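Local coordinates for beta-galactosidase (Geobacillus stearothermophilus, PDB 4OIF), which probably hydrolyses terminal non-reducing beta-D-galactose residues of beta-D-galactosides, working inside the cell as a zinc-containing trimeric enzyme of glycosyl hydrolase family 42, at residues V303-D308 / V456-K461; I415-E420 / K436-T441; V443-P448 / I472-Y477; Y592-R597 / R604-E609. All blocks are in the same frame, centred on the assembly; numbering follows the deposited sequence.

Contact 1. Residues V303-D308 / V456-K461; sequences VGFIND and VDVITK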
# COMPACT_ATOMS: atom_id res chain seq x y z
N VAL A 303 -17.26 -19.28 -12.37
CA VAL A 303 -17.75 -18.82 -13.67
C VAL A 303 -19.21 -19.23 -13.85
O VAL A 303 -20.05 -18.43 -14.27
CB VAL A 303 -16.90 -19.39 -14.82
CG1 VAL A 303 -17.44 -18.92 -16.16
CG2 VAL A 303 -15.44 -18.97 -14.66
N GLY A 304 -19.51 -20.47 -13.50
CA GLY A 304 -20.86 -20.99 -13.61
C GLY A 304 -21.82 -20.21 -12.73
O GLY A 304 -22.95 -19.96 -13.12
N PHE A 305 -21.35 -19.82 -11.54
CA PHE A 305 -22.15 -18.99 -10.66
C PHE A 305 -22.52 -17.69 -11.35
O PHE A 305 -23.71 -17.32 -11.42
CB PHE A 305 -21.41 -18.72 -9.36
CG PHE A 305 -22.18 -17.84 -8.39
CD1 PHE A 305 -23.07 -18.40 -7.49
CD2 PHE A 305 -21.98 -16.45 -8.36
CE1 PHE A 305 -23.77 -17.59 -6.57
CE2 PHE A 305 -22.66 -15.64 -7.47
CZ PHE A 305 -23.57 -16.22 -6.57
N ILE A 306 -21.52 -16.99 -11.88
CA ILE A 306 -21.86 -15.73 -12.56
C ILE A 306 -22.78 -15.94 -13.77
O ILE A 306 -23.72 -15.16 -14.00
CB ILE A 306 -20.62 -14.95 -13.03
CG1 ILE A 306 -19.83 -14.48 -11.83
CG2 ILE A 306 -21.04 -13.71 -13.82
CD1 ILE A 306 -20.54 -13.37 -11.07
N ASN A 307 -22.54 -17.00 -14.53
CA ASN A 307 -23.44 -17.32 -15.63
C ASN A 307 -24.86 -17.50 -15.15
O ASN A 307 -25.79 -17.01 -15.75
CB ASN A 307 -22.98 -18.57 -16.36
CG ASN A 307 -21.80 -18.33 -17.27
OD1 ASN A 307 -21.48 -17.18 -17.61
ND2 ASN A 307 -21.16 -19.41 -17.68
N ASP A 308 -25.03 -18.21 -14.04
CA ASP A 308 -26.36 -18.47 -13.55
C ASP A 308 -27.01 -17.15 -13.15
O ASP A 308 -28.21 -16.91 -13.41
CB ASP A 308 -26.31 -19.46 -12.40
CG ASP A 308 -25.93 -20.86 -12.86
OD1 ASP A 308 -25.99 -21.12 -14.09
OD2 ASP A 308 -25.56 -21.69 -12.02
N VAL A 456 -29.22 -24.31 -11.01
CA VAL A 456 -29.45 -23.24 -10.05
C VAL A 456 -29.66 -21.92 -10.77
O VAL A 456 -28.94 -21.59 -11.71
CB VAL A 456 -28.27 -23.10 -9.05
CG1 VAL A 456 -28.46 -21.89 -8.16
CG2 VAL A 456 -28.15 -24.35 -8.21
N ASP A 457 -30.69 -21.19 -10.36
CA ASP A 457 -30.84 -19.79 -10.72
C ASP A 457 -30.23 -18.95 -9.60
O ASP A 457 -30.51 -19.19 -8.43
CB ASP A 457 -32.31 -19.41 -10.91
CG ASP A 457 -32.86 -19.81 -12.27
OD1 ASP A 457 -32.16 -20.49 -13.05
OD2 ASP A 457 -34.01 -19.46 -12.55
N VAL A 458 -29.40 -17.97 -9.95
CA VAL A 458 -28.99 -16.98 -8.96
C VAL A 458 -29.81 -15.73 -9.21
O VAL A 458 -29.60 -15.03 -10.18
CB VAL A 458 -27.49 -16.67 -9.02
CG1 VAL A 458 -27.12 -15.60 -8.00
CG2 VAL A 458 -26.68 -17.94 -8.77
N ILE A 459 -30.77 -15.48 -8.32
CA ILE A 459 -31.80 -14.46 -8.53
C ILE A 459 -31.62 -13.23 -7.67
O ILE A 459 -30.75 -13.16 -6.80
CB ILE A 459 -33.20 -15.02 -8.24
CG1 ILE A 459 -33.32 -15.37 -6.75
CG2 ILE A 459 -33.51 -16.22 -9.16
CD1 ILE A 459 -34.67 -15.86 -6.34
N THR A 460 -32.48 -12.24 -7.93
CA THR A 460 -32.54 -11.02 -7.15
C THR A 460 -33.93 -10.91 -6.55
O THR A 460 -34.80 -11.72 -6.87
CB THR A 460 -32.26 -9.79 -8.02
OG1 THR A 460 -33.35 -9.58 -8.92
CG2 THR A 460 -30.99 -10.00 -8.80
N LYS A 461 -34.15 -9.93 -5.68
CA LYS A 461 -35.46 -9.75 -5.06
C LYS A 461 -36.50 -9.33 -6.10
O LYS A 461 -37.69 -9.38 -5.83
CB LYS A 461 -35.39 -8.73 -3.93
CG LYS A 461 -34.99 -7.33 -4.35
CD LYS A 461 -34.80 -6.45 -3.13
CE LYS A 461 -34.60 -5.00 -3.50
NZ LYS A 461 -33.30 -4.81 -4.17
O HOH W 1 -26.60 -24.26 -12.48

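Contact 2. Residues I415-E420 / K436-T441; sequences ILYDWE and KRYPQT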
# COMPACT_ATOMS: atom_id res chain seq x y z
N ILE A 415 -30.56 -19.11 -5.53
CA ILE A 415 -29.74 -18.39 -4.57
C ILE A 415 -30.01 -16.87 -4.70
O ILE A 415 -29.85 -16.29 -5.76
CB ILE A 415 -28.25 -18.67 -4.77
CG1 ILE A 415 -27.95 -20.15 -4.56
CG2 ILE A 415 -27.40 -17.78 -3.86
CD1 ILE A 415 -26.48 -20.52 -4.70
N LEU A 416 -30.43 -16.24 -3.62
CA LEU A 416 -30.78 -14.83 -3.66
C LEU A 416 -29.55 -13.95 -3.42
O LEU A 416 -28.84 -14.12 -2.43
CB LEU A 416 -31.88 -14.54 -2.64
CG LEU A 416 -32.34 -13.10 -2.41
CD1 LEU A 416 -32.91 -12.51 -3.66
CD2 LEU A 416 -33.37 -13.06 -1.28
N TYR A 417 -29.31 -13.05 -4.36
CA TYR A 417 -28.24 -12.08 -4.30
C TYR A 417 -28.84 -10.67 -4.37
O TYR A 417 -29.83 -10.46 -5.07
CB TYR A 417 -27.25 -12.31 -5.44
CG TYR A 417 -26.21 -11.23 -5.57
CD1 TYR A 417 -25.15 -11.16 -4.68
CD2 TYR A 417 -26.26 -10.30 -6.61
CE1 TYR A 417 -24.17 -10.19 -4.81
CE2 TYR A 417 -25.29 -9.32 -6.74
CZ TYR A 417 -24.24 -9.27 -5.83
OH TYR A 417 -23.25 -8.31 -5.91
N ASP A 418 -28.24 -9.72 -3.67
CA ASP A 418 -28.73 -8.34 -3.68
C ASP A 418 -27.56 -7.35 -3.71
O ASP A 418 -26.69 -7.35 -2.83
CB ASP A 418 -29.63 -8.09 -2.47
CG ASP A 418 -30.37 -6.78 -2.54
OD1 ASP A 418 -31.38 -6.70 -3.26
OD2 ASP A 418 -29.96 -5.81 -1.87
N TRP A 419 -27.54 -6.52 -4.76
CA TRP A 419 -26.48 -5.53 -4.98
C TRP A 419 -26.43 -4.49 -3.87
O TRP A 419 -25.36 -4.14 -3.38
CB TRP A 419 -26.68 -4.82 -6.33
CG TRP A 419 -25.88 -5.40 -7.50
CD1 TRP A 419 -24.63 -5.01 -7.90
CD2 TRP A 419 -26.28 -6.43 -8.41
NE1 TRP A 419 -24.23 -5.74 -8.99
CE2 TRP A 419 -25.23 -6.62 -9.33
CE3 TRP A 419 -27.44 -7.22 -8.54
CZ2 TRP A 419 -25.28 -7.58 -10.36
CZ3 TRP A 419 -27.50 -8.16 -9.57
CH2 TRP A 419 -26.43 -8.33 -10.46
N GLU A 420 -27.60 -4.00 -3.48
CA GLU A 420 -27.64 -2.99 -2.44
C GLU A 420 -27.15 -3.58 -1.12
O GLU A 420 -26.43 -2.93 -0.37
CB GLU A 420 -29.06 -2.40 -2.34
CG GLU A 420 -29.38 -1.45 -3.51
CD GLU A 420 -30.81 -0.90 -3.52
OE1 GLU A 420 -31.68 -1.38 -2.77
OE2 GLU A 420 -31.06 0.03 -4.31
N LYS A 436 -15.95 -10.54 5.36
CA LYS A 436 -17.35 -10.40 5.00
C LYS A 436 -17.67 -11.30 3.81
O LYS A 436 -18.54 -12.17 3.90
CB LYS A 436 -17.70 -8.93 4.68
CG LYS A 436 -17.57 -7.97 5.85
CD LYS A 436 -17.93 -6.55 5.42
CE LYS A 436 -17.59 -5.51 6.49
NZ LYS A 436 -17.80 -4.10 5.97
N ARG A 437 -16.95 -11.07 2.71
CA ARG A 437 -16.90 -11.97 1.55
C ARG A 437 -18.27 -12.49 1.12
O ARG A 437 -18.47 -13.70 0.99
CB ARG A 437 -15.95 -13.13 1.84
CG ARG A 437 -14.51 -12.66 2.12
CD ARG A 437 -13.52 -13.81 2.24
NE ARG A 437 -13.43 -14.61 1.02
CZ ARG A 437 -12.71 -14.27 -0.05
NH1 ARG A 437 -12.01 -13.14 -0.05
NH2 ARG A 437 -12.70 -15.05 -1.12
N TYR A 438 -19.19 -11.57 0.90
CA TYR A 438 -20.59 -11.89 0.63
C TYR A 438 -20.78 -12.74 -0.65
O TYR A 438 -21.29 -13.87 -0.57
CB TYR A 438 -21.41 -10.58 0.59
CG TYR A 438 -22.84 -10.68 0.08
CD1 TYR A 438 -23.77 -11.49 0.72
CD2 TYR A 438 -23.26 -9.95 -1.03
CE1 TYR A 438 -25.07 -11.58 0.27
CE2 TYR A 438 -24.55 -10.03 -1.49
CZ TYR A 438 -25.46 -10.85 -0.84
OH TYR A 438 -26.76 -10.95 -1.28
N PRO A 439 -20.35 -12.22 -1.82
CA PRO A 439 -20.53 -13.02 -3.04
C PRO A 439 -19.82 -14.38 -2.98
O PRO A 439 -20.41 -15.40 -3.38
CB PRO A 439 -19.93 -12.13 -4.13
CG PRO A 439 -19.01 -11.21 -3.42
CD PRO A 439 -19.66 -10.95 -2.12
N GLN A 440 -18.60 -14.38 -2.46
CA GLN A 440 -17.86 -15.62 -2.25
C GLN A 440 -18.66 -16.62 -1.42
O GLN A 440 -18.72 -17.82 -1.74
CB GLN A 440 -16.51 -15.34 -1.58
CG GLN A 440 -15.53 -14.54 -2.43
CD GLN A 440 -15.60 -13.04 -2.20
OE1 GLN A 440 -16.59 -12.52 -1.67
NE2 GLN A 440 -14.54 -12.34 -2.57
N THR A 441 -19.27 -16.13 -0.35
CA THR A 441 -20.10 -16.95 0.54
C THR A 441 -21.24 -17.58 -0.25
O THR A 441 -21.49 -18.82 -0.17
CB THR A 441 -20.66 -16.10 1.72
OG1 THR A 441 -19.57 -15.58 2.49
CG2 THR A 441 -21.55 -16.93 2.63
O HOH W 2 -28.10 -12.91 -0.01

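Contact 3. Residues V443-P448 / I472-Y477; sequences VQHYRP and IAPMLY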
# COMPACT_ATOMS: atom_id res chain seq x y z
N VAL A 443 -21.18 -18.26 -3.36
CA VAL A 443 -20.55 -19.33 -4.13
C VAL A 443 -20.32 -20.60 -3.27
O VAL A 443 -20.45 -21.73 -3.75
CB VAL A 443 -19.22 -18.86 -4.75
CG1 VAL A 443 -18.55 -19.98 -5.51
CG2 VAL A 443 -19.47 -17.70 -5.67
N GLN A 444 -20.02 -20.41 -1.99
CA GLN A 444 -19.89 -21.54 -1.07
C GLN A 444 -21.20 -22.31 -0.98
O GLN A 444 -21.21 -23.54 -0.86
CB GLN A 444 -19.47 -21.11 0.33
CG GLN A 444 -18.04 -20.63 0.42
CD GLN A 444 -17.19 -21.29 -0.64
OE1 GLN A 444 -16.92 -22.50 -0.58
NE2 GLN A 444 -16.77 -20.50 -1.63
N HIS A 445 -22.31 -21.59 -1.02
CA HIS A 445 -23.58 -22.31 -0.93
C HIS A 445 -24.00 -22.93 -2.27
O HIS A 445 -24.70 -23.94 -2.31
CB HIS A 445 -24.64 -21.38 -0.35
CG HIS A 445 -24.43 -21.10 1.10
ND1 HIS A 445 -25.19 -21.67 2.09
CD2 HIS A 445 -23.47 -20.38 1.73
CE1 HIS A 445 -24.75 -21.28 3.27
NE2 HIS A 445 -23.70 -20.50 3.08
N TYR A 446 -23.52 -22.35 -3.35
CA TYR A 446 -23.69 -22.90 -4.68
C TYR A 446 -22.94 -24.22 -4.84
O TYR A 446 -23.41 -25.14 -5.53
CB TYR A 446 -23.20 -21.86 -5.68
CG TYR A 446 -23.27 -22.17 -7.16
CD1 TYR A 446 -24.46 -22.05 -7.86
CD2 TYR A 446 -22.11 -22.47 -7.88
CE1 TYR A 446 -24.51 -22.28 -9.22
CE2 TYR A 446 -22.15 -22.69 -9.25
CZ TYR A 446 -23.36 -22.59 -9.92
OH TYR A 446 -23.42 -22.80 -11.29
N ARG A 447 -21.77 -24.31 -4.20
CA ARG A 447 -20.83 -25.41 -4.43
C ARG A 447 -21.45 -26.83 -4.44
O ARG A 447 -21.23 -27.58 -5.39
CB ARG A 447 -19.69 -25.37 -3.40
CG ARG A 447 -18.73 -26.55 -3.54
CD ARG A 447 -17.79 -26.67 -2.36
NE ARG A 447 -16.97 -25.47 -2.23
CZ ARG A 447 -15.90 -25.23 -2.98
NH1 ARG A 447 -15.52 -26.11 -3.91
NH2 ARG A 447 -15.20 -24.12 -2.81
N PRO A 448 -22.24 -27.21 -3.41
CA PRO A 448 -22.77 -28.58 -3.46
C PRO A 448 -23.70 -28.83 -4.64
O PRO A 448 -23.75 -29.95 -5.14
CB PRO A 448 -23.55 -28.69 -2.13
CG PRO A 448 -22.95 -27.67 -1.25
CD PRO A 448 -22.61 -26.52 -2.16
N ILE A 472 -32.14 -20.04 -1.22
CA ILE A 472 -30.98 -19.85 -0.36
C ILE A 472 -30.58 -18.37 -0.34
O ILE A 472 -30.14 -17.83 -1.35
CB ILE A 472 -29.81 -20.74 -0.85
CG1 ILE A 472 -30.21 -22.21 -0.78
CG2 ILE A 472 -28.52 -20.46 -0.07
CD1 ILE A 472 -29.25 -23.15 -1.50
N ALA A 473 -30.75 -17.72 0.80
CA ALA A 473 -30.44 -16.30 0.94
C ALA A 473 -29.42 -16.04 2.05
O ALA A 473 -29.79 -15.64 3.15
CB ALA A 473 -31.71 -15.51 1.21
N PRO A 474 -28.13 -16.25 1.77
CA PRO A 474 -27.11 -16.10 2.81
C PRO A 474 -26.73 -14.64 3.06
O PRO A 474 -26.71 -13.83 2.12
CB PRO A 474 -25.91 -16.87 2.24
CG PRO A 474 -26.42 -17.57 1.02
CD PRO A 474 -27.58 -16.79 0.52
N MET A 475 -26.40 -14.32 4.32
CA MET A 475 -25.91 -12.99 4.68
C MET A 475 -26.74 -11.86 4.06
O MET A 475 -26.19 -10.95 3.44
CB MET A 475 -24.45 -12.82 4.26
CG MET A 475 -23.53 -13.85 4.84
SD MET A 475 -21.82 -13.57 4.35
CE MET A 475 -21.52 -12.04 5.23
N LEU A 476 -28.05 -11.96 4.20
CA LEU A 476 -28.94 -10.94 3.68
C LEU A 476 -29.06 -9.83 4.71
O LEU A 476 -30.14 -9.55 5.22
CB LEU A 476 -30.31 -11.53 3.35
CG LEU A 476 -31.19 -10.62 2.48
CD1 LEU A 476 -30.53 -10.34 1.15
CD2 LEU A 476 -32.56 -11.24 2.29
N TYR A 477 -27.91 -9.23 5.01
CA TYR A 477 -27.74 -8.20 6.03
C TYR A 477 -28.76 -7.08 5.89
O TYR A 477 -29.45 -6.74 6.83
CB TYR A 477 -26.31 -7.67 5.95
CG TYR A 477 -26.02 -6.30 6.53
CD1 TYR A 477 -25.70 -6.15 7.88
CD2 TYR A 477 -25.99 -5.17 5.71
CE1 TYR A 477 -25.41 -4.89 8.40
CE2 TYR A 477 -25.69 -3.92 6.23
CZ TYR A 477 -25.40 -3.79 7.58
OH TYR A 477 -25.12 -2.55 8.10

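Contact 4. Residues Y592-R597 / R604-E609; sequences YYIGGR and RDFYQE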
# COMPACT_ATOMS: atom_id res chain seq x y z
N TYR A 592 -34.61 -22.92 7.44
CA TYR A 592 -33.37 -23.32 8.08
C TYR A 592 -32.45 -22.11 8.34
O TYR A 592 -32.30 -21.23 7.49
CB TYR A 592 -32.61 -24.32 7.21
CG TYR A 592 -33.31 -25.63 6.98
CD1 TYR A 592 -34.38 -25.72 6.11
CD2 TYR A 592 -32.86 -26.79 7.60
CE1 TYR A 592 -35.01 -26.92 5.88
CE2 TYR A 592 -33.48 -28.00 7.37
CZ TYR A 592 -34.56 -28.06 6.51
OH TYR A 592 -35.19 -29.25 6.28
N TYR A 593 -31.81 -22.09 9.51
CA TYR A 593 -30.83 -21.06 9.81
C TYR A 593 -29.48 -21.70 10.09
O TYR A 593 -29.38 -22.60 10.93
CB TYR A 593 -31.29 -20.22 11.01
CG TYR A 593 -30.46 -18.97 11.25
CD1 TYR A 593 -29.43 -18.96 12.19
CD2 TYR A 593 -30.73 -17.79 10.55
CE1 TYR A 593 -28.68 -17.80 12.42
CE2 TYR A 593 -29.98 -16.63 10.77
CZ TYR A 593 -28.96 -16.64 11.71
OH TYR A 593 -28.22 -15.50 11.94
N ILE A 594 -28.46 -21.24 9.38
CA ILE A 594 -27.10 -21.72 9.62
C ILE A 594 -26.29 -20.65 10.33
O ILE A 594 -25.96 -19.62 9.74
CB ILE A 594 -26.39 -22.11 8.31
CG1 ILE A 594 -27.13 -23.26 7.61
CG2 ILE A 594 -24.98 -22.51 8.62
CD1 ILE A 594 -26.76 -23.45 6.16
N GLY A 595 -25.97 -20.89 11.60
CA GLY A 595 -25.43 -19.83 12.46
C GLY A 595 -23.96 -19.46 12.28
O GLY A 595 -23.53 -18.37 12.67
N GLY A 596 -23.18 -20.38 11.72
CA GLY A 596 -21.75 -20.15 11.61
C GLY A 596 -21.27 -20.43 10.21
O GLY A 596 -21.98 -21.03 9.41
N ARG A 597 -20.06 -19.97 9.91
CA ARG A 597 -19.50 -20.20 8.59
C ARG A 597 -18.66 -21.48 8.64
O ARG A 597 -17.62 -21.56 9.31
CB ARG A 597 -18.67 -19.00 8.13
CG ARG A 597 -17.95 -19.22 6.82
CD ARG A 597 -17.20 -17.99 6.40
NE ARG A 597 -18.09 -16.93 5.92
CZ ARG A 597 -17.68 -15.69 5.64
NH1 ARG A 597 -16.41 -15.36 5.81
NH2 ARG A 597 -18.55 -14.79 5.20
N ARG A 604 -22.09 -29.60 1.88
CA ARG A 604 -22.34 -30.82 1.13
C ARG A 604 -23.39 -31.68 1.85
O ARG A 604 -24.39 -32.05 1.24
CB ARG A 604 -21.05 -31.60 0.92
CG ARG A 604 -20.08 -30.93 -0.04
CD ARG A 604 -19.03 -31.92 -0.51
NE ARG A 604 -17.97 -31.26 -1.25
CZ ARG A 604 -16.79 -30.95 -0.73
NH1 ARG A 604 -16.49 -31.28 0.52
NH2 ARG A 604 -15.89 -30.33 -1.48
N ASP A 605 -23.19 -31.95 3.13
CA ASP A 605 -24.09 -32.84 3.87
C ASP A 605 -25.50 -32.23 4.09
O ASP A 605 -26.55 -32.87 3.85
CB ASP A 605 -23.43 -33.24 5.19
CG ASP A 605 -22.11 -34.02 5.00
OD1 ASP A 605 -21.84 -34.50 3.88
OD2 ASP A 605 -21.33 -34.19 5.96
N PHE A 606 -25.51 -30.98 4.53
CA PHE A 606 -26.73 -30.22 4.80
C PHE A 606 -27.62 -30.17 3.56
O PHE A 606 -28.83 -30.54 3.57
CB PHE A 606 -26.35 -28.80 5.26
CG PHE A 606 -27.53 -27.94 5.62
CD1 PHE A 606 -28.06 -27.96 6.90
CD2 PHE A 606 -28.12 -27.12 4.67
CE1 PHE A 606 -29.16 -27.18 7.22
CE2 PHE A 606 -29.22 -26.35 4.99
CZ PHE A 606 -29.74 -26.38 6.28
N TYR A 607 -27.01 -29.72 2.47
CA TYR A 607 -27.75 -29.56 1.24
C TYR A 607 -28.03 -30.91 0.58
O TYR A 607 -28.96 -31.02 -0.21
CB TYR A 607 -27.01 -28.63 0.28
CG TYR A 607 -27.16 -27.18 0.67
CD1 TYR A 607 -28.42 -26.59 0.76
CD2 TYR A 607 -26.05 -26.39 0.96
CE1 TYR A 607 -28.57 -25.27 1.12
CE2 TYR A 607 -26.20 -25.07 1.32
CZ TYR A 607 -27.45 -24.51 1.40
OH TYR A 607 -27.59 -23.20 1.75
N GLN A 608 -27.26 -31.93 0.92
CA GLN A 608 -27.54 -33.26 0.41
C GLN A 608 -28.87 -33.69 0.97
O GLN A 608 -29.74 -34.20 0.23
CB GLN A 608 -26.47 -34.27 0.79
CG GLN A 608 -26.61 -35.59 0.06
CD GLN A 608 -26.49 -35.42 -1.45
OE1 GLN A 608 -25.73 -34.57 -1.94
NE2 GLN A 608 -27.24 -36.22 -2.21
N GLU A 609 -29.01 -33.48 2.28
CA GLU A 609 -30.28 -33.77 2.93
C GLU A 609 -31.41 -32.98 2.31
O GLU A 609 -32.50 -33.52 2.09
CB GLU A 609 -30.22 -33.50 4.42
CG GLU A 609 -29.45 -34.55 5.18
CD GLU A 609 -30.20 -35.03 6.38
OE1 GLU A 609 -31.33 -34.54 6.59
OE2 GLU A 609 -29.67 -35.89 7.12

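Contact 1. Residues V303-D308 / V456-K461
A chi1 of 179° sets CG of Phe305 trans to its amide nitrogen and carries the ring to Val458, whose chi1 of 178° splays both methyls toward that ring. CG2 of Val458 comes within 3.7 Å of Phe305 CE1 and CG1 lies 3.9 Å from Phe305 CZ, the two side chains crossing at about a right angle. A beta-branched valine suits the strand and offers two methyls to the broad ring. Replacing Phe305 by an alanine is likely to strip both Val458 methyls of their aromatic partner and open a gap between helix and strand. The contact joins two domains: segment 303-308, on helix 296-312 of the TIM-barrel part, crosses strand 456-459, an outermost strand of the trimerisation-domain sheet, at -66°. One turn on, Asp308 is buried beside Val456. A water gives a hydrogen to Asp308 OD2 (2.8 Å) and takes one from Val456 N (3.0 Å), so the carboxylate reaches the strand indirectly. Asp308 OD2 also bonds Tyr446, while OD1 forms a salt bridge with Arg311 and a hydrogen bond with His352. Two acceptors, Asp308 OD2 and Val456 O, stand 3.4 Å apart; Arg311, bonded to Val456 O too, probably offsets their repulsion.

Contact 2. Residues I415-E420 / K436-T441
The rings of Tyr417 and Tyr438 meet rim to rim, neither over the face of the other, with planes 18° apart and centroids separated by 5.5 Å. CE1 of Tyr417 touches CE2 of Tyr438 at 3.3 Å. Away from Tyr438, the other side of the Tyr417 rim bears on an indole: CE2 of Tyr417 stands 3.4 Å above the centre of the Trp419 face. A water lies at the edge of the Tyr438 ring, in its plane. Having CG anti to the backbone N (chi1 170°) sends Tyr438 straight from the start of its helix to the opposite backbone, where its hydroxyl works both ways. It accepts from Asp418 N at 3.1 Å, with a somewhat bent N-H...O angle of 145°, and donates to the water 2.7 Å from OH, which in turn donates to Leu416 O at 2.8 Å. A buried tyrosine thus serves two backbone groups, one directly and one through water. A phenylalanine in its place would probably leave the Asp418 amide without its acceptor and the water without its donor. Asp418 itself is an N-cap, its OD2 bonded to Asn421 N and its OD1 paired with Lys461; the Tyr417 hydroxyl is held by Asn422. The contact pins the N-terminal turn of helix 438-451 to the C-terminal end of strand 413-416. Helix 438-451 belongs to the right-handed beta-alpha-beta crossover that joins parallel neighbours 413-416 and 456-459, consistent with a glutamine-amidotransferase-like fold.

Contact 3. Residues V443-P448 / I472-Y477
One interaction across the contact is a CH-pi approach: Pro474 CG lies over one face of the His445 imidazole, 4.2 Å from its centroid and 16° off the ring normal, displaced toward the CG-CD2 side. A proline suits this place because its compact, rigid ring holds CG, an aliphatic C-H donor, over the imidazole. The other is van der Waals contact. The CG2 methyl of Ile472 packs against His445 CB at 4.0 Å and lies 4.1 Å from His445 ND1, meeting the imidazole obliquely. With its CG beside the backbone N and anti to the carbonyl carbon (chi1 -71°), the histidine turns a face of its ring to Pro474 CG. Polar bonding is supplied from elsewhere: ND1 of the buried His445 is hydrogen-bonded to Tyr607, which limits rotation of the ring, and His603 meets that ring as well. Within the helix, Arg447 NH2 bonds Gln444 OE1 at 3.2 Å, in the carbonyl plane and on a lone pair, while Arg447 also forms salt bridges with Asp298 and Asp600. One residue later, Pro448, which has no N-H to give, marks a kink. Helix 438-451 therefore packs on strand 470-473, which lies between strands 413-416 and 496-500 in the sheet, with helix 600-613 alongside; further along the loop, Tyr477 reaches Lys371 and Phe372 of the second subunit.

Contact 4. Residues Y592-R597 / R604-E609
A helix returning antiparallel to a strand shortly before it in the chain is fastened here by Tyr592 and Ile594 of strand 589-594 gripping Phe606 of helix 600-613. The segment axes run almost exactly antiparallel, at 176°, and 12.2 Å apart, a spacing that large side chains must bridge. Phe606, its CG anti to the backbone N (chi1 -178°), extends from the helix and turns its edge toward the face of Tyr592. This offset edge-to-face pair has planes at 87°, and Phe606 CZ comes to 3.4 Å from Tyr592 CD2. Strand 589-594 runs parallel to 496-500 on one side and antiparallel to 579-586 on the other, where the mixed sheet of the trimerisation domain changes direction; Phe606 also touches Val581 of the latter strand. Two residues along from Tyr592, and so on the same side of the sheet, Ile594 brings CD1 over one face of the Phe606 ring, 4.2 Å from its centroid, in a CH-pi contact. Its long branch suits the task, since CD1 alone spans the distance. Tyr607 takes Phe606 CD2 3.9 Å above the centre of its own ring, and the hydroxyl of Tyr592 bonds Gln590.

How the contacts relate
Contact 1 opens first, in helix 296-312 of the barrel part, and closes the longest loop at strand 456-459 of the trimerisation domain. Contact 2 opens and closes wholly within that loop. Contact 3 starts inside it, further along helix 438-451, but closes beyond it at strand 470-473, so contacts 1 and 3 cross. Contact 4 follows in series as a short strand-to-helix return. All four reach one mixed sheet, where strands 456-459, 413-416 and 470-473 are neighbours. Tyr446 bonds Asp308, joining contacts 3 and 1; His445 and Tyr607 join 3 and 4; Lys436 O bonds Arg597, linking 2 to 4.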